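Side-chain contacts in 7,8-dihydro-6-hydroxymethylpterin pyrophosphokinase-dihydropteroate synthase (Plasmodium falciparum, PDB 6JWS), which probably catalyses two consecutive steps of folate biosynthesis, pyrophosphorylation of 6-hydroxymethyl-7,8-dihydropterin by ATP and condensation of the product with 4-aminobenzoate to 7,8-dihydropteroate: residues 444-448 with 449-453; 557-560 with 561-565; 694-697 with 698-702. The protein carries 1 engineered substitution. All coordinates share one frame; numbering follows the deposited sequence.

How the contacts relate
All three contacts are short-range, each joining neighbouring turns or the cap of one helix, and together they sample three helices packed around the TIM barrel of the dihydropteroate synthase part. Contact 1 begins helix 448-464, contact 2 ends helix 547-564 and contact 3 occupies the middle of helix 690-704. The centres of contacts 1 and 2 are about 30 Å apart, their nearest atoms about 17 Å; the nearest atoms of contact 3 are about 24 Å from contact 1 and 23 Å from contact 2. Bound pteroic acid lies about 11 Å from the side chain of Glu-448 and about 13 Å from that of Arg-558. Contact 3 alone lies against the second subunit, the Ser-695 side chain about 10 Å from a bound magnesium ion.

Contact 1 (444-448 with 449-453); sequences PKISE and RDLVV
A local helix-start contact joins Ile-446, Ser-447 and Glu-448 to the first turn of helix 448-464, where the loop after strand 428-432 of the barrel ends. The hydroxyl OG of Ser-447 accepts from Asp-450 N at 3.2 Å, with an N-H...O angle of 152°. With chi1 at 72°, OG lies between the backbone N and the carbonyl carbon of its own residue, where it can face the first turn. This is a serine N-cap: a side-chain oxygen takes up an amide that has no preceding helical carbonyl to bond to. Water adds a second link, since one molecule accepts from Ser-447 N at 3.0 Å and donates to Asp-450 OD2. The other carboxylate oxygen, OD1, is met nearly along its C-O bond by Arg-449 NH1 at 2.7 Å, in a salt bridge lying close to the guanidinium plane. Arg-449 NH2 has a further ionic partner in Glu-491, which ties the first turn to helix 486-494. Glu-448 extends from the helix start, CG anti to its backbone N (chi1 175°), and OE2 bonds to Thr-483. On the apolar side the side chains of Ile-446 and Leu-451 cross at a slant, Ile-446 CG1 lying 3.8 Å from Leu-451 CG, while Leu-451 also packs on Val-397 and Phe-402 of helix 397-402.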
ATOM      1  N   PRO B 444     -22.183  36.868   9.918  1.00 90.85           N
ATOM      2  CA  PRO B 444     -23.090  37.517   8.970  1.00 91.08           C
ATOM      3  C   PRO B 444     -22.850  39.023   8.858  1.00 85.90           C
ATOM      4  O   PRO B 444     -23.618  39.732   8.206  1.00 87.39           O
ATOM      5  CB  PRO B 444     -24.469  37.205   9.576  1.00 93.36           C
ATOM      6  CG  PRO B 444     -24.219  37.166  11.076  1.00 93.61           C
ATOM      7  CD  PRO B 444     -22.786  36.700  11.253  1.00 91.32           C
ATOM      8  N   LYS B 445     -21.756  39.488   9.475  1.00 74.79           N
ATOM      9  CA  LYS B 445     -21.489  40.910   9.609  1.00 67.37           C
ATOM     10  C   LYS B 445     -20.319  41.317   8.713  1.00 55.96           C
ATOM     11  O   LYS B 445     -20.219  42.478   8.330  1.00 59.42           O
ATOM     12  CB  LYS B 445     -21.310  41.278  11.088  1.00 76.92           C
ATOM     13  CG  LYS B 445     -21.930  42.605  11.522  1.00 87.35           C
ATOM     14  CD  LYS B 445     -23.444  42.580  11.675  1.00 88.13           C
ATOM     15  CE  LYS B 445     -24.138  43.766  11.031  1.00 91.53           C
ATOM     16  NZ  LYS B 445     -23.867  45.041  11.738  1.00 92.25           N
ATOM     17  N   ILE B 446     -19.446  40.363   8.372  1.00 45.30           N
ATOM     18  CA  ILE B 446     -18.379  40.609   7.411  1.00 40.93           C
ATOM     19  C   ILE B 446     -18.520  39.653   6.221  1.00 34.13           C
ATOM     20  O   ILE B 446     -18.767  38.464   6.389  1.00 33.54           O
ATOM     21  CB  ILE B 446     -16.988  40.572   8.086  1.00 42.87           C
ATOM     22  CG1 ILE B 446     -15.896  40.027   7.165  1.00 41.45           C
ATOM     23  CG2 ILE B 446     -17.027  39.808   9.396  1.00 47.15           C
ATOM     24  CD1 ILE B 446     -15.145  41.083   6.399  1.00 40.91           C
ATOM     25  N   SER B 447     -18.370  40.189   5.009  1.00 26.61           N
ATOM     26  CA  SER B 447     -18.693  39.442   3.805  1.00 25.17           C
ATOM     27  C   SER B 447     -17.568  38.464   3.443  1.00 25.62           C
ATOM     28  O   SER B 447     -16.427  38.612   3.901  1.00 23.60           O
ATOM     29  CB  SER B 447     -19.001  40.385   2.674  1.00 21.61           C
ATOM     30  OG  SER B 447     -17.810  41.005   2.225  1.00 22.18           O
ATOM     31  N   GLU B 448     -17.902  37.474   2.593  1.00 24.09           N
ATOM     32  CA  GLU B 448     -16.927  36.543   2.035  1.00 21.66           C
ATOM     33  C   GLU B 448     -15.816  37.315   1.330  1.00 18.91           C
ATOM     34  O   GLU B 448     -14.633  37.073   1.549  1.00 18.80           O
ATOM     35  CB  GLU B 448     -17.595  35.543   1.077  1.00 21.16           C
ATOM     36  CG  GLU B 448     -16.611  34.604   0.356  1.00 22.23           C
ATOM     37  CD  GLU B 448     -17.251  33.594  -0.600  1.00 23.97           C
ATOM     38  OE1 GLU B 448     -18.480  33.643  -0.795  1.00 25.40           O
ATOM     39  OE2 GLU B 448     -16.526  32.762  -1.167  1.00 25.24           O
ATOM     40  N   ARG B 449     -16.213  38.264   0.495  1.00 17.89           N
ATOM     41  CA  ARG B 449     -15.262  39.020  -0.300  1.00 19.63           C
ATOM     42  C   ARG B 449     -14.252  39.717   0.603  1.00 20.40           C
ATOM     43  O   ARG B 449     -13.073  39.759   0.275  1.00 23.43           O
ATOM     44  CB  ARG B 449     -16.019  40.033  -1.171  1.00 19.19           C
ATOM     45  CG  ARG B 449     -15.110  40.913  -2.006  1.00 19.48           C
ATOM     46  CD  ARG B 449     -14.698  42.181  -1.283  1.00 20.85           C
ATOM     47  NE  ARG B 449     -13.665  42.861  -2.056  1.00 21.63           N
ATOM     48  CZ  ARG B 449     -12.756  43.684  -1.544  1.00 21.49           C
ATOM     49  NH1 ARG B 449     -12.755  43.952  -0.249  1.00 19.34           N
ATOM     50  NH2 ARG B 449     -11.847  44.223  -2.339  1.00 21.03           N
ATOM     51  N   ASP B 450     -14.722  40.275   1.728  1.00 21.88           N
ATOM     52  CA  ASP B 450     -13.863  41.023   2.643  1.00 24.39           C
ATOM     53  C   ASP B 450     -13.007  40.094   3.503  1.00 24.03           C
ATOM     54  O   ASP B 450     -11.979  40.524   4.021  1.00 24.71           O
ATOM     55  CB  ASP B 450     -14.640  42.015   3.523  1.00 24.11           C
ATOM     56  CG  ASP B 450     -15.107  43.257   2.776  1.00 26.17           C
ATOM     57  OD1 ASP B 450     -14.391  43.711   1.837  1.00 26.01           O
ATOM     58  OD2 ASP B 450     -16.195  43.746   3.113  1.00 28.18           O
ATOM     59  N   LEU B 451     -13.433  38.830   3.657  1.00 22.73           N
ATOM     60  CA  LEU B 451     -12.609  37.847   4.341  1.00 21.59           C
ATOM     61  C   LEU B 451     -11.412  37.475   3.481  1.00 22.57           C
ATOM     62  O   LEU B 451     -10.300  37.451   4.016  1.00 24.54           O
ATOM     63  CB  LEU B 451     -13.416  36.611   4.732  1.00 21.96           C
ATOM     64  CG  LEU B 451     -14.325  36.799   5.945  1.00 22.91           C
ATOM     65  CD1 LEU B 451     -15.203  35.576   6.146  1.00 22.44           C
ATOM     66  CD2 LEU B 451     -13.504  37.071   7.200  1.00 22.89           C
ATOM     67  N   VAL B 452     -11.628  37.234   2.173  1.00 20.56           N
ATOM     68  CA  VAL B 452     -10.577  36.621   1.365  1.00 20.55           C
ATOM     69  C   VAL B 452      -9.798  37.631   0.527  1.00 20.06           C
ATOM     70  O   VAL B 452      -8.590  37.469   0.367  1.00 19.20           O
ATOM     71  CB  VAL B 452     -11.043  35.432   0.487  1.00 21.52           C
ATOM     72  CG1 VAL B 452     -11.596  34.295   1.323  1.00 23.20           C
ATOM     73  CG2 VAL B 452     -12.065  35.846  -0.557  1.00 20.26           C
ATOM     74  N   VAL B 453     -10.471  38.603  -0.104  1.00 20.89           N
ATOM     75  CA  VAL B 453      -9.722  39.414  -1.058  1.00 21.85           C
ATOM     76  C   VAL B 453      -8.568  40.152  -0.366  1.00 22.68           C
ATOM     77  O   VAL B 453      -7.437  40.063  -0.848  1.00 24.06           O
ATOM     78  CB  VAL B 453     -10.604  40.310  -1.958  1.00 23.64           C
ATOM     79  CG1 VAL B 453      -9.758  41.268  -2.789  1.00 22.49           C
ATOM     80  CG2 VAL B 453     -11.491  39.476  -2.886  1.00 22.22           C
TER
HETATM   81  O   HOH W   1     -18.033  43.199   4.791  1.00 25.35           O
HETATM   82  O   HOH W   2     -18.401  43.111   0.676  1.00 37.06           O

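Contact 2 (557-560 with 561-565); sequences QRLN and FLVLN
Four consecutive i to i+4 bonds carry the last turns of helix 547-564, among them Leu-562 N to Arg-558 O at 2.9 Å and Val-563 N to Leu-559 O at 2.8 Å. Along one side of this helix Arg-558 and Phe-561 run beside each other and point the same way. The arginine chain, bent at both chi2 (-50°) and chi3 (-73°), folds back so that its guanidinium comes alongside the ring; NH2 lies 3.9 Å from Phe-561 CD2, and the two planes are only 22° apart. The guanidinium is not left to the ring alone, because NE bonds to the carbonyl of Ala-506, which helps fix where the group sits. Over one face of the phenyl ring stands Asn-565 ND2, 3.5 Å above the plane and displaced toward the rim. Its hydrogen bonds, however, go to carbonyls: ND2 donates to Phe-561 O at 3.0 Å, approaching from above the carbonyl plane, so the side chain of Asn-565 closes back over the final turn just where the backbone leaves helical angles. ND2 also donates to the carbonyl O of Ile-104. On another side of the helix Leu-559 and Val-563 lie side by side, CD2 to CG2 at 3.9 Å. Both rest on Ile-572 of strand 572-575, while Leu-562 packs on Val-526 and Leu-528 of strand 525-529; Val-563 also touches Asn-50 of strand 46-57, so this helix end is set between the synthase barrel and the pyrophosphokinase sheet.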
ATOM      1  N   GLN B 557     -21.031  14.141 -15.543  1.00 11.02           N
ATOM      2  CA  GLN B 557     -21.995  15.032 -16.179  1.00 12.50           C
ATOM      3  C   GLN B 557     -21.524  16.488 -16.070  1.00 11.13           C
ATOM      4  O   GLN B 557     -21.576  17.229 -17.049  1.00 10.17           O
ATOM      5  CB  GLN B 557     -23.453  14.702 -15.784  1.00 16.63           C
ATOM      6  CG  GLN B 557     -24.008  13.443 -16.474  1.00 23.22           C
ATOM      7  CD  GLN B 557     -25.314  12.825 -15.980  1.00 32.08           C
ATOM      8  OE1 GLN B 557     -25.402  11.604 -15.762  1.00 38.10           O
ATOM      9  NE2 GLN B 557     -26.358  13.637 -15.819  1.00 28.35           N
ATOM     10  N   ARG B 558     -20.988  16.894 -14.906  1.00 10.80           N
ATOM     11  CA  ARG B 558     -20.518  18.270 -14.753  1.00 11.24           C
ATOM     12  C   ARG B 558     -19.337  18.567 -15.680  1.00 10.94           C
ATOM     13  O   ARG B 558     -19.269  19.640 -16.296  1.00 10.50           O
ATOM     14  CB  ARG B 558     -20.087  18.601 -13.317  1.00 11.40           C
ATOM     15  CG  ARG B 558     -21.210  18.548 -12.301  1.00 11.93           C
ATOM     16  CD  ARG B 558     -22.365  19.366 -12.838  1.00 12.21           C
ATOM     17  NE  ARG B 558     -22.162  20.800 -12.808  1.00 12.82           N
ATOM     18  CZ  ARG B 558     -22.915  21.673 -13.471  1.00 14.61           C
ATOM     19  NH1 ARG B 558     -23.881  21.256 -14.273  1.00 13.95           N
ATOM     20  NH2 ARG B 558     -22.661  22.969 -13.376  1.00 15.98           N
ATOM     21  N   LEU B 559     -18.384  17.635 -15.731  1.00 10.72           N
ATOM     22  CA  LEU B 559     -17.248  17.792 -16.629  1.00 11.33           C
ATOM     23  C   LEU B 559     -17.755  17.918 -18.066  1.00 11.51           C
ATOM     24  O   LEU B 559     -17.294  18.771 -18.805  1.00 11.65           O
ATOM     25  CB  LEU B 559     -16.269  16.618 -16.452  1.00 10.51           C
ATOM     26  CG  LEU B 559     -15.081  16.577 -17.420  1.00 11.40           C
ATOM     27  CD1 LEU B 559     -13.838  15.964 -16.778  1.00 11.11           C
ATOM     28  CD2 LEU B 559     -15.427  15.865 -18.735  1.00 10.91           C
ATOM     29  N   ASN B 560     -18.708  17.073 -18.466  1.00 11.68           N
ATOM     30  CA  ASN B 560     -19.225  17.131 -19.828  1.00 12.62           C
ATOM     31  C   ASN B 560     -19.777  18.524 -20.125  1.00 12.56           C
ATOM     32  O   ASN B 560     -19.593  19.032 -21.228  1.00 12.58           O
ATOM     33  CB  ASN B 560     -20.309  16.085 -20.123  1.00 12.25           C
ATOM     34  CG  ASN B 560     -19.740  14.688 -20.186  1.00 13.72           C
ATOM     35  OD1 ASN B 560     -18.539  14.522 -20.417  1.00 15.33           O
ATOM     36  ND2 ASN B 560     -20.579  13.679 -19.983  1.00 14.06           N
ATOM     37  N   PHE B 561     -20.477  19.110 -19.144  1.00 12.60           N
ATOM     38  CA  PHE B 561     -21.040  20.445 -19.291  1.00 12.21           C
ATOM     39  C   PHE B 561     -19.929  21.482 -19.424  1.00 11.93           C
ATOM     40  O   PHE B 561     -19.957  22.288 -20.343  1.00 12.70           O
ATOM     41  CB  PHE B 561     -21.955  20.797 -18.123  1.00 12.68           C
ATOM     42  CG  PHE B 561     -22.542  22.187 -18.183  1.00 14.12           C
ATOM     43  CD1 PHE B 561     -23.525  22.504 -19.111  1.00 14.66           C
ATOM     44  CD2 PHE B 561     -22.153  23.169 -17.281  1.00 14.71           C
ATOM     45  CE1 PHE B 561     -24.102  23.767 -19.140  1.00 15.62           C
ATOM     46  CE2 PHE B 561     -22.737  24.430 -17.309  1.00 15.22           C
ATOM     47  CZ  PHE B 561     -23.698  24.735 -18.247  1.00 15.03           C
ATOM     48  N   LEU B 562     -18.934  21.444 -18.540  1.00 11.38           N
ATOM     49  CA  LEU B 562     -17.843  22.399 -18.639  1.00 11.56           C
ATOM     50  C   LEU B 562     -17.136  22.248 -19.983  1.00 12.32           C
ATOM     51  O   LEU B 562     -16.801  23.240 -20.630  1.00 12.65           O
ATOM     52  CB  LEU B 562     -16.859  22.202 -17.478  1.00 10.65           C
ATOM     53  CG  LEU B 562     -17.133  23.094 -16.271  1.00 10.89           C
ATOM     54  CD1 LEU B 562     -18.386  22.665 -15.520  1.00 10.22           C
ATOM     55  CD2 LEU B 562     -15.925  23.137 -15.346  1.00  9.89           C
ATOM     56  N   VAL B 563     -16.893  21.001 -20.387  1.00 12.40           N
ATOM     57  CA  VAL B 563     -16.147  20.738 -21.607  1.00 14.34           C
ATOM     58  C   VAL B 563     -16.947  21.205 -22.833  1.00 14.89           C
ATOM     59  O   VAL B 563     -16.373  21.763 -23.769  1.00 14.47           O
ATOM     60  CB  VAL B 563     -15.710  19.255 -21.663  1.00 14.94           C
ATOM     61  CG1 VAL B 563     -15.545  18.730 -23.073  1.00 15.23           C
ATOM     62  CG2 VAL B 563     -14.462  18.993 -20.818  1.00 13.97           C
ATOM     63  N   LEU B 564     -18.276  21.017 -22.813  1.00 14.97           N
ATOM     64  CA  LEU B 564     -19.125  21.530 -23.882  1.00 16.01           C
ATOM     65  C   LEU B 564     -18.941  23.042 -24.000  1.00 16.60           C
ATOM     66  O   LEU B 564     -19.118  23.620 -25.063  1.00 17.56           O
ATOM     67  CB  LEU B 564     -20.583  21.219 -23.535  1.00 16.42           C
ATOM     68  CG  LEU B 564     -21.640  21.717 -24.529  1.00 17.27           C
ATOM     69  CD1 LEU B 564     -21.486  21.041 -25.897  1.00 16.35           C
ATOM     70  CD2 LEU B 564     -23.036  21.428 -23.974  1.00 16.11           C
ATOM     71  N   ASN B 565     -18.564  23.686 -22.894  1.00 14.90           N
ATOM     72  CA  ASN B 565     -18.532  25.136 -22.871  1.00 15.35           C
ATOM     73  C   ASN B 565     -17.094  25.607 -23.056  1.00 14.67           C
ATOM     74  O   ASN B 565     -16.778  26.753 -22.758  1.00 14.71           O
ATOM     75  CB  ASN B 565     -19.279  25.676 -21.641  1.00 15.27           C
ATOM     76  CG  ASN B 565     -20.773  25.668 -21.877  1.00 16.00           C
ATOM     77  OD1 ASN B 565     -21.281  26.567 -22.557  1.00 18.72           O
ATOM     78  ND2 ASN B 565     -21.477  24.668 -21.356  1.00 13.93           N
TER

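Contact 3 (694-697 with 698-702); sequences KSVL and DVLTK
Helix 690-704, which follows strand 684-687 of the barrel, carries an i to i+4 salt bridge between Lys-694 and Asp-698. The lysine chain bends at chi2 (60°) and again at chi4 (56°), which curls its ammonium round to the carboxylate. NZ donates to OD1 of Asp-698 at 2.8 Å, on the syn lone pair, and more weakly to OD2 at 3.3 Å. That second oxygen also accepts from the backbone N of Asn-617 in the second subunit, so the carboxylate joins a charge within the helix to a bond across the dimer interface. One turn on, Leu-697 O takes two bonds from Thr-701: the hydroxyl OG1 donates at 2.7 Å and the amide N at 2.9 Å, reaching the oxygen from opposite faces of the carbonyl plane. Such back-bonding of a threonine hydroxyl to the carbonyl one turn earlier is familiar within helices. Elsewhere on the helix, Val-696 and Leu-700 run side by side, CG1 to CD1 at 3.9 Å, and both pack on Ser-675 of helix 657-680, while Val-696 also meets Cys-668 of the second subunit and Val-699 its Met-616.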
ATOM      1  N   LYS B 694       3.442  16.153   4.675  1.00 14.75           N
ATOM      2  CA  LYS B 694       4.655  16.143   3.870  1.00 16.00           C
ATOM      3  C   LYS B 694       5.675  15.140   4.421  1.00 16.00           C
ATOM      4  O   LYS B 694       6.413  14.530   3.644  1.00 17.03           O
ATOM      5  CB  LYS B 694       5.274  17.544   3.841  1.00 17.07           C
ATOM      6  CG  LYS B 694       6.422  17.743   2.855  1.00 18.82           C
ATOM      7  CD  LYS B 694       6.009  17.487   1.420  1.00 22.01           C
ATOM      8  CE  LYS B 694       6.990  18.011   0.392  1.00 24.15           C
ATOM      9  NZ  LYS B 694       8.348  17.457   0.600  1.00 26.14           N
ATOM     10  N   SER B 695       5.741  14.999   5.750  1.00 14.48           N
ATOM     11  CA  SER B 695       6.709  14.101   6.356  1.00 14.92           C
ATOM     12  C   SER B 695       6.367  12.673   5.951  1.00 14.81           C
ATOM     13  O   SER B 695       7.268  11.893   5.625  1.00 15.32           O
ATOM     14  CB  SER B 695       6.740  14.238   7.858  1.00 15.88           C
ATOM     15  OG  SER B 695       7.084  15.563   8.228  1.00 16.06           O
ATOM     16  N   VAL B 696       5.056  12.372   5.935  1.00 13.21           N
ATOM     17  CA  VAL B 696       4.558  11.068   5.554  1.00 12.39           C
ATOM     18  C   VAL B 696       4.859  10.810   4.083  1.00 12.48           C
ATOM     19  O   VAL B 696       5.389   9.773   3.734  1.00 13.21           O
ATOM     20  CB  VAL B 696       3.065  10.885   5.906  1.00 12.36           C
ATOM     21  CG1 VAL B 696       2.455   9.681   5.184  1.00 11.27           C
ATOM     22  CG2 VAL B 696       2.874  10.728   7.416  1.00 11.84           C
ATOM     23  N   LEU B 697       4.501  11.741   3.202  1.00 12.80           N
ATOM     24  CA  LEU B 697       4.694  11.505   1.781  1.00 12.46           C
ATOM     25  C   LEU B 697       6.190  11.375   1.458  1.00 12.70           C
ATOM     26  O   LEU B 697       6.563  10.633   0.551  1.00 12.45           O
ATOM     27  CB  LEU B 697       4.015  12.631   0.985  1.00 12.30           C
ATOM     28  CG  LEU B 697       2.494  12.785   1.164  1.00 12.79           C
ATOM     29  CD1 LEU B 697       1.969  13.928   0.311  1.00 12.73           C
ATOM     30  CD2 LEU B 697       1.732  11.510   0.815  1.00 11.69           C
ATOM     31  N   ASP B 698       7.048  12.104   2.185  1.00 12.96           N
ATOM     32  CA  ASP B 698       8.483  12.064   1.916  1.00 13.61           C
ATOM     33  C   ASP B 698       9.045  10.667   2.168  1.00 13.09           C
ATOM     34  O   ASP B 698       9.852  10.193   1.384  1.00 12.92           O
ATOM     35  CB  ASP B 698       9.263  13.099   2.729  1.00 14.96           C
ATOM     36  CG  ASP B 698       9.198  14.511   2.147  1.00 16.67           C
ATOM     37  OD1 ASP B 698       8.680  14.662   1.012  1.00 17.19           O
ATOM     38  OD2 ASP B 698       9.672  15.463   2.833  1.00 17.55           O
ATOM     39  N   VAL B 699       8.610  10.023   3.259  1.00 12.27           N
ATOM     40  CA  VAL B 699       9.085   8.708   3.645  1.00 11.64           C
ATOM     41  C   VAL B 699       8.506   7.656   2.701  1.00 11.95           C
ATOM     42  O   VAL B 699       9.219   6.733   2.321  1.00 11.51           O
ATOM     43  CB  VAL B 699       8.695   8.397   5.102  1.00 11.35           C
ATOM     44  CG1 VAL B 699       8.919   6.931   5.467  1.00 10.31           C
ATOM     45  CG2 VAL B 699       9.385   9.327   6.081  1.00 11.23           C
ATOM     46  N   LEU B 700       7.214   7.774   2.339  1.00 11.69           N
ATOM     47  CA  LEU B 700       6.639   6.794   1.421  1.00 11.73           C
ATOM     48  C   LEU B 700       7.328   6.877   0.054  1.00 12.15           C
ATOM     49  O   LEU B 700       7.621   5.847  -0.552  1.00 11.61           O
ATOM     50  CB  LEU B 700       5.115   6.924   1.345  1.00 10.43           C
ATOM     51  CG  LEU B 700       4.360   6.726   2.671  1.00 10.62           C
ATOM     52  CD1 LEU B 700       2.860   6.896   2.498  1.00  9.85           C
ATOM     53  CD2 LEU B 700       4.634   5.353   3.279  1.00 10.35           C
ATOM     54  N   THR B 701       7.629   8.103  -0.396  1.00 13.02           N
ATOM     55  CA  THR B 701       8.329   8.329  -1.652  1.00 14.68           C
ATOM     56  C   THR B 701       9.723   7.691  -1.622  1.00 15.89           C
ATOM     57  O   THR B 701      10.157   7.101  -2.621  1.00 15.91           O
ATOM     58  CB  THR B 701       8.375   9.825  -2.019  1.00 15.43           C
ATOM     59  OG1 THR B 701       7.035  10.328  -2.122  1.00 17.21           O
ATOM     60  CG2 THR B 701       9.041  10.058  -3.356  1.00 15.17           C
ATOM     61  N   LYS B 702      10.425   7.814  -0.481  1.00 16.81           N
ATOM     62  CA  LYS B 702      11.770   7.280  -0.349  1.00 17.97           C
ATOM     63  C   LYS B 702      11.741   5.756  -0.394  1.00 16.97           C
ATOM     64  O   LYS B 702      12.585   5.151  -1.045  1.00 15.68           O
ATOM     65  CB  LYS B 702      12.463   7.735   0.937  1.00 20.43           C
ATOM     66  CG  LYS B 702      13.577   8.737   0.709  1.00 26.77           C
ATOM     67  CD  LYS B 702      14.906   8.114   0.348  1.00 30.62           C
ATOM     68  CE  LYS B 702      15.967   9.175   0.099  1.00 34.78           C
ATOM     69  NZ  LYS B 702      17.187   8.613  -0.528  1.00 34.18           N
TER